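Side-chain contacts in TETR family transcriptional repressor LFRR (Mycobacterium smegmatis, PDB 2V57), which represses transcription of the lfrRA operon by binding directly to the promoter region upstream of lfrR: residues Tyr108-Ser111 with Glu117-Ala120; Glu13-Ala18 with His50-Glu55; Ile102-Tyr107 with Ala158-Ala163. All blocks are in the same frame, centred on the assembly; numbering follows the deposited sequence.

The three contacts run from the DNA-binding end of the chain to the subunit interface. Contact 2 (13-18 with 50-55) ties the first helix to the end of the helix-turn-helix and holds a sulfate; its centre lies about 21 Å from that of contact 1 and about 24 Å from that of contact 3. Contact 1 (108-111 with 117-120) and contact 3 (102-107 with 158-163) are about 17 Å apart, centre to centre. Their segments adjoin in sequence, and contact 1 is nested in the loop that contact 3 closes. Both reach the second subunit: Tyr108 packs on its Leu104, and Tyr107 is hydrogen-bonded to its Glu161. Helix 56-77 borders all three.

Contact 1. Residues Tyr108-Ser111 with Glu117-Ala120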
# COMPACT_ATOMS: atom_id res chain seq x y z
N TYR B 108 1.87 3.58 -4.64
CA TYR B 108 2.41 2.49 -5.46
C TYR B 108 2.25 2.80 -6.95
O TYR B 108 2.47 1.95 -7.81
CB TYR B 108 1.68 1.17 -5.10
CG TYR B 108 2.42 -0.09 -5.50
CD1 TYR B 108 3.68 -0.38 -4.98
CD2 TYR B 108 1.85 -1.00 -6.41
CE1 TYR B 108 4.37 -1.54 -5.36
CE2 TYR B 108 2.53 -2.16 -6.79
CZ TYR B 108 3.79 -2.43 -6.26
OH TYR B 108 4.47 -3.57 -6.65
N GLU B 109 1.87 4.04 -7.25
CA GLU B 109 1.61 4.46 -8.63
C GLU B 109 2.76 4.30 -9.65
O GLU B 109 2.49 3.97 -10.81
CB GLU B 109 1.09 5.91 -8.64
CG GLU B 109 0.78 6.42 -10.03
CD GLU B 109 -0.18 7.60 -10.01
OE1 GLU B 109 0.25 8.72 -10.36
OE2 GLU B 109 -1.36 7.39 -9.63
N PRO B 110 4.02 4.56 -9.26
CA PRO B 110 5.08 4.28 -10.24
C PRO B 110 5.06 2.82 -10.69
O PRO B 110 5.25 2.55 -11.87
CB PRO B 110 6.37 4.57 -9.45
CG PRO B 110 5.95 5.61 -8.42
CD PRO B 110 4.56 5.19 -8.03
N SER B 111 4.81 1.91 -9.77
CA SER B 111 4.73 0.49 -10.11
C SER B 111 3.47 0.21 -10.91
O SER B 111 3.53 -0.43 -11.95
CB SER B 111 4.77 -0.40 -8.87
OG SER B 111 5.99 -0.25 -8.15
N GLU B 117 10.14 6.98 -14.55
CA GLU B 117 10.37 8.40 -14.33
C GLU B 117 9.71 8.89 -13.04
O GLU B 117 10.27 9.71 -12.31
CB GLU B 117 9.89 9.24 -15.53
CG GLU B 117 9.86 10.73 -15.25
CD GLU B 117 11.23 11.28 -14.86
OE1 GLU B 117 12.28 10.67 -15.22
OE2 GLU B 117 11.27 12.33 -14.18
N LEU B 118 8.51 8.38 -12.76
CA LEU B 118 7.82 8.78 -11.54
C LEU B 118 8.53 8.13 -10.35
O LEU B 118 8.59 8.72 -9.27
CB LEU B 118 6.34 8.37 -11.57
CG LEU B 118 5.42 8.96 -10.50
CD1 LEU B 118 5.33 10.52 -10.62
CD2 LEU B 118 4.04 8.32 -10.58
N ALA B 119 9.07 6.94 -10.55
CA ALA B 119 9.82 6.27 -9.49
C ALA B 119 11.05 7.11 -9.11
O ALA B 119 11.37 7.26 -7.93
CB ALA B 119 10.23 4.88 -9.91
N ALA B 120 11.73 7.65 -10.12
CA ALA B 120 12.89 8.52 -9.90
C ALA B 120 12.49 9.80 -9.17
O ALA B 120 13.20 10.28 -8.29
CB ALA B 120 13.60 8.87 -11.25
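Pro110 and Leu118 meet at about a right angle, and the contact around them is mostly apolar. Two short helices, 109-112 and 116-123, follow each other closely in the chain and pack together here. The backbones come close, with Pro110 CA 5.2 Å from Ala119 CA.

The apolar packing centres on the proline ring. Pro110 CG lies 4.0 Å from Leu118 CD2. Pro110 CB sits 3.9 Å from Ala119 CB and also touches the Ala119 backbone N. One part of the small ring therefore meets a leucine branch and the neighbouring corner meets a bare methyl and the helix backbone. Leu118 can reach this far because its CG is anti to the backbone N (chi1 -168°), which sends CD2 across the gap between the helices.

The same CD2 methyl also lies against an acidic side chain. Leu118 CD2 is 3.8 Å from Glu109 CG, and the extended glutamate chain runs past it at a slant, so the aliphatic part of the glutamate adds to the apolar surface. The carboxylate is not kept apart from it: Glu109 OE1 is also 3.8 Å from Leu118 CD2, a plain van der Waals touch.

Tyr108, at the N-cap position of helix 109-112, turns instead to the second subunit, where its OH is hydrogen-bonded to Lys164 of that chain and its ring meets the other Tyr108. Glu109 and Leu118 also touch helix 56-77 of their own chain: Glu109 packs on Leu60 and Ala64, Leu118 on Ala64 and Arg65.

Contact 2. Residues Glu13-Ala18 with His50-Glu55. With SO4 (sulfate ion), chain G.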
# COMPACT_ATOMS: atom_id res chain seq x y z
N GLU B 13 -1.54 29.07 -13.27
CA GLU B 13 -1.03 28.47 -12.04
C GLU B 13 -2.20 28.11 -11.15
O GLU B 13 -2.27 27.00 -10.61
CB GLU B 13 -0.11 29.45 -11.30
CG GLU B 13 0.39 28.91 -9.97
CD GLU B 13 1.65 29.60 -9.48
OE1 GLU B 13 2.57 28.89 -9.02
OE2 GLU B 13 1.71 30.85 -9.58
N ARG B 14 -3.12 29.06 -10.99
CA ARG B 14 -4.29 28.85 -10.14
C ARG B 14 -5.17 27.72 -10.65
O ARG B 14 -5.63 26.88 -9.88
CB ARG B 14 -5.09 30.15 -9.99
CG ARG B 14 -4.71 30.96 -8.75
CD ARG B 14 -5.46 32.29 -8.65
NE ARG B 14 -4.73 33.38 -9.30
CZ ARG B 14 -5.13 33.98 -10.42
NH1 ARG B 14 -6.25 33.60 -11.02
NH2 ARG B 14 -4.41 34.96 -10.94
N THR B 15 -5.40 27.68 -11.96
CA THR B 15 -6.18 26.59 -12.56
C THR B 15 -5.55 25.23 -12.32
O THR B 15 -6.25 24.27 -11.99
CB THR B 15 -6.37 26.84 -14.06
OG1 THR B 15 -7.14 28.03 -14.23
CG2 THR B 15 -7.11 25.68 -14.71
N ARG B 16 -4.23 25.13 -12.50
CA ARG B 16 -3.52 23.89 -12.24
C ARG B 16 -3.70 23.43 -10.79
O ARG B 16 -3.96 22.24 -10.53
CB ARG B 16 -2.03 24.05 -12.58
CG ARG B 16 -1.25 22.76 -12.55
CD ARG B 16 0.21 23.04 -12.86
NE ARG B 16 0.83 23.58 -11.66
CZ ARG B 16 1.39 22.83 -10.73
NH1 ARG B 16 1.42 21.52 -10.91
NH2 ARG B 16 1.91 23.38 -9.65
N ARG B 17 -3.55 24.36 -9.86
CA ARG B 17 -3.70 24.05 -8.44
C ARG B 17 -5.12 23.62 -8.11
O ARG B 17 -5.33 22.70 -7.33
CB ARG B 17 -3.28 25.24 -7.56
N ALA B 18 -6.10 24.27 -8.73
CA ALA B 18 -7.50 23.88 -8.55
C ALA B 18 -7.79 22.45 -9.02
O ALA B 18 -8.49 21.70 -8.32
CB ALA B 18 -8.44 24.88 -9.26
N HIS B 50 -8.38 19.36 -20.29
CA HIS B 50 -7.56 18.68 -21.29
C HIS B 50 -6.40 19.52 -21.82
O HIS B 50 -5.41 18.97 -22.33
CB HIS B 50 -8.43 18.13 -22.43
CG HIS B 50 -9.23 16.92 -22.04
ND1 HIS B 50 -10.58 16.82 -22.25
CD2 HIS B 50 -8.86 15.79 -21.40
CE1 HIS B 50 -11.01 15.66 -21.79
NE2 HIS B 50 -9.99 15.02 -21.27
N ARG B 51 -6.49 20.83 -21.68
CA ARG B 51 -5.36 21.71 -22.00
C ARG B 51 -4.28 21.65 -20.93
O ARG B 51 -3.15 22.11 -21.13
CB ARG B 51 -5.82 23.16 -22.18
CG ARG B 51 -6.65 23.40 -23.43
CD ARG B 51 -7.02 24.87 -23.58
NE ARG B 51 -7.69 25.38 -22.39
CZ ARG B 51 -8.43 26.49 -22.37
NH1 ARG B 51 -8.60 27.20 -23.48
NH2 ARG B 51 -9.01 26.88 -21.24
N TYR B 52 -4.64 21.10 -19.77
CA TYR B 52 -3.66 20.90 -18.70
C TYR B 52 -3.18 19.44 -18.64
O TYR B 52 -1.98 19.17 -18.52
CB TYR B 52 -4.25 21.32 -17.35
CG TYR B 52 -4.39 22.82 -17.21
CD1 TYR B 52 -3.62 23.53 -16.30
CD2 TYR B 52 -5.29 23.52 -18.00
CE1 TYR B 52 -3.75 24.91 -16.17
CE2 TYR B 52 -5.41 24.89 -17.89
CZ TYR B 52 -4.65 25.58 -16.98
OH TYR B 52 -4.80 26.94 -16.89
N TYR B 53 -4.14 18.52 -18.72
CA TYR B 53 -3.84 17.09 -18.71
C TYR B 53 -4.65 16.42 -19.83
O TYR B 53 -5.85 16.25 -19.70
CB TYR B 53 -4.17 16.50 -17.34
CG TYR B 53 -3.52 17.30 -16.23
CD1 TYR B 53 -2.18 17.11 -15.92
CD2 TYR B 53 -4.24 18.27 -15.51
CE1 TYR B 53 -1.56 17.84 -14.95
CE2 TYR B 53 -3.61 19.01 -14.50
CZ TYR B 53 -2.26 18.78 -14.23
OH TYR B 53 -1.59 19.48 -13.25
N PRO B 54 -3.98 16.07 -20.95
CA PRO B 54 -4.70 15.58 -22.14
C PRO B 54 -5.42 14.26 -21.87
O PRO B 54 -6.45 14.00 -22.47
CB PRO B 54 -3.59 15.38 -23.18
CG PRO B 54 -2.48 16.26 -22.74
CD PRO B 54 -2.55 16.28 -21.22
N GLU B 55 -4.85 13.43 -21.00
CA GLU B 55 -5.44 12.15 -20.65
C GLU B 55 -5.43 12.00 -19.13
O GLU B 55 -4.62 12.62 -18.43
CB GLU B 55 -4.67 11.00 -21.31
CG GLU B 55 -4.90 10.94 -22.82
CD GLU B 55 -4.31 9.70 -23.46
OE1 GLU B 55 -4.99 9.11 -24.34
OE2 GLU B 55 -3.18 9.32 -23.10
S SO4 G . 2.15 19.20 -13.76
O1 SO4 G . 2.97 18.22 -13.07
O2 SO4 G . 1.02 19.61 -12.94
O3 SO4 G . 2.94 20.39 -14.09
O4 SO4 G . 1.66 18.56 -14.98
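Oxygen O2 of a sulfate is gripped by both segments of the contact: Tyr53 OH donates to it at 2.6 Å, and Arg16 NH1 at 2.8 Å with an N-H...O angle of 147°. Arg16 belongs to helix 11-27, Tyr53 to the end of the helix-turn-helix DNA-binding motif, so the anion bridges the first helix and the residues closing helix 46-52, the recognition helix of the TetR fold. The sulfate probably came from the crystallisation liquor, and Arg65 NH1 of helix 56-77 binds it as well.

O2 sits near the plane of both flat groups, at the edge of the guanidinium and of the phenol, although the two planes are 54° apart. The arginine chain bends at chi3 to bring NH1 round to the anion, and on the way Arg16 CG passes 3.4 Å from Tyr53 OH. With Arg16 and Arg65 both close, the site would probably favour an anion.

Tyr53 itself is buried, packed on Ile19 and Leu20 of helix 11-27 and on Leu59 and Ala62 of helix 56-77. Tyr52 takes the other half of the contact, crossing Thr15 at about a right angle. Thr15 OG1 is occupied by the carbonyl of Ala11, leaving the methyl to meet the ring in a CH-pi contact: Thr15 CG2 stands 3.8 Å from the Tyr52 ring centroid, 30° off its normal.

Contact 3. Residues Ile102-Tyr107 with Ala158-Ala163; sequences IVLFVY and AGYEAA
Helix 102-106 packs against the long helix 147-164 in the regulatory half of the repressor, with Val103 and Leu104 facing Tyr160 and Glu161. The axes of the two segments approach to 9.8 Å and their directions differ by 132°, so the helices run roughly against each other at a marked slant.

Val103 leans on the outer part of the tyrosine ring. Val103 CB is 3.6 Å from Tyr160 CE2, and the two methyls divide the work: CG1 (chi1 178°, anti to the backbone N) lies beside CE2, while Val103 CG2 comes 3.6 Å from Tyr160 OH. The valine approaches the ring obliquely. That hydroxyl has its polar partner elsewhere, in the carbonyl oxygen of Gln96, and the bond probably helps to fix the far end of the ring.

Leu104 works at the other end of the tyrosine, the two side chains sliding past each other in opposite directions; Leu104 CD1 is 3.9 Å from Tyr160 CB. In TetR-family repressors the last two long helices, here 147-164 and 169-182, typically build the dimer interface, and this contact lies beside it. Glu161 of this chain packs on Arg150 of the second subunit.

Glu161 crosses the leucine end at a slant; the bend at chi2 (-91°) turns the carboxylate toward helix 102-106 and leaves Glu161 OE1 3.7 Å from Leu104 CD1. The second methyl, Leu104 CD2, is 4.1 Å from Glu161 OE2, so the forked end of the leucine lies against both oxygens. Trp153 and Gln157 extend this surface of helix 147-164: Val103 and Tyr160 touch Trp153, and Leu104 touches Gln157.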
# COMPACT_ATOMS: atom_id res chain seq x y z
N ILE B 102 -5.21 10.42 0.14
CA ILE B 102 -4.77 10.39 -1.26
C ILE B 102 -3.42 9.66 -1.38
O ILE B 102 -3.07 9.10 -2.42
CB ILE B 102 -4.70 11.80 -1.91
CG1 ILE B 102 -4.62 11.69 -3.44
CG2 ILE B 102 -3.53 12.61 -1.35
CD1 ILE B 102 -5.91 11.11 -4.07
N VAL B 103 -2.68 9.64 -0.28
CA VAL B 103 -1.40 8.91 -0.27
C VAL B 103 -1.58 7.42 -0.59
O VAL B 103 -0.71 6.82 -1.20
CB VAL B 103 -0.63 9.13 1.06
CG1 VAL B 103 0.67 8.32 1.07
CG2 VAL B 103 -0.36 10.63 1.27
N LEU B 104 -2.72 6.84 -0.21
CA LEU B 104 -3.02 5.45 -0.55
C LEU B 104 -3.18 5.30 -2.05
O LEU B 104 -2.90 4.24 -2.63
CB LEU B 104 -4.31 4.99 0.13
CG LEU B 104 -4.32 4.93 1.65
CD1 LEU B 104 -5.76 4.88 2.15
CD2 LEU B 104 -3.53 3.72 2.15
N PHE B 105 -3.68 6.35 -2.68
CA PHE B 105 -3.90 6.29 -4.12
C PHE B 105 -2.56 6.40 -4.85
O PHE B 105 -2.31 5.65 -5.81
CB PHE B 105 -4.89 7.39 -4.56
CG PHE B 105 -5.29 7.34 -6.03
CD1 PHE B 105 -6.43 6.68 -6.44
CD2 PHE B 105 -4.54 8.01 -6.99
CE1 PHE B 105 -6.82 6.66 -7.78
CE2 PHE B 105 -4.92 7.99 -8.33
CZ PHE B 105 -6.06 7.31 -8.73
N VAL B 106 -1.67 7.29 -4.40
CA VAL B 106 -0.45 7.55 -5.17
C VAL B 106 0.80 6.76 -4.77
O VAL B 106 1.76 6.70 -5.53
CB VAL B 106 -0.09 9.06 -5.23
CG1 VAL B 106 -1.29 9.87 -5.76
CG2 VAL B 106 0.37 9.57 -3.86
N TYR B 107 0.78 6.13 -3.60
CA TYR B 107 1.99 5.46 -3.09
C TYR B 107 2.65 4.49 -4.07
O TYR B 107 3.85 4.59 -4.32
CB TYR B 107 1.69 4.75 -1.76
CG TYR B 107 2.93 4.13 -1.14
CD1 TYR B 107 3.89 4.91 -0.51
CD2 TYR B 107 3.13 2.76 -1.20
CE1 TYR B 107 5.03 4.35 0.04
CE2 TYR B 107 4.26 2.18 -0.64
CZ TYR B 107 5.21 2.98 -0.02
OH TYR B 107 6.34 2.40 0.54
N ALA B 158 -1.61 2.35 7.15
CA ALA B 158 -2.52 1.79 8.14
C ALA B 158 -3.23 2.96 8.84
O ALA B 158 -4.41 2.87 9.17
CB ALA B 158 -1.76 0.96 9.15
N GLY B 159 -2.47 4.04 9.06
CA GLY B 159 -3.01 5.25 9.64
C GLY B 159 -4.09 5.88 8.78
O GLY B 159 -5.15 6.23 9.29
N TYR B 160 -3.84 6.05 7.48
CA TYR B 160 -4.88 6.63 6.62
C TYR B 160 -6.13 5.76 6.59
O TYR B 160 -7.25 6.28 6.53
CB TYR B 160 -4.40 6.85 5.18
CG TYR B 160 -3.14 7.67 5.06
CD1 TYR B 160 -3.10 8.99 5.50
CD2 TYR B 160 -2.00 7.12 4.49
CE1 TYR B 160 -1.94 9.73 5.38
CE2 TYR B 160 -0.84 7.85 4.38
CZ TYR B 160 -0.81 9.16 4.83
OH TYR B 160 0.34 9.88 4.71
N GLU B 161 -5.94 4.45 6.61
CA GLU B 161 -7.07 3.52 6.59
C GLU B 161 -7.88 3.64 7.86
O GLU B 161 -9.11 3.69 7.83
CB GLU B 161 -6.60 2.08 6.43
CG GLU B 161 -5.67 1.84 5.26
CD GLU B 161 -6.39 1.44 4.00
OE1 GLU B 161 -7.47 2.02 3.73
OE2 GLU B 161 -5.89 0.55 3.28
N ALA B 162 -7.18 3.67 9.00
CA ALA B 162 -7.84 3.79 10.29
C ALA B 162 -8.65 5.09 10.35
O ALA B 162 -9.73 5.14 10.95
CB ALA B 162 -6.82 3.75 11.42
N ALA B 163 -8.13 6.12 9.70
CA ALA B 163 -8.75 7.44 9.68
C ALA B 163 -10.03 7.45 8.85
O ALA B 163 -10.99 8.13 9.19
CB ALA B 163 -7.80 8.46 9.17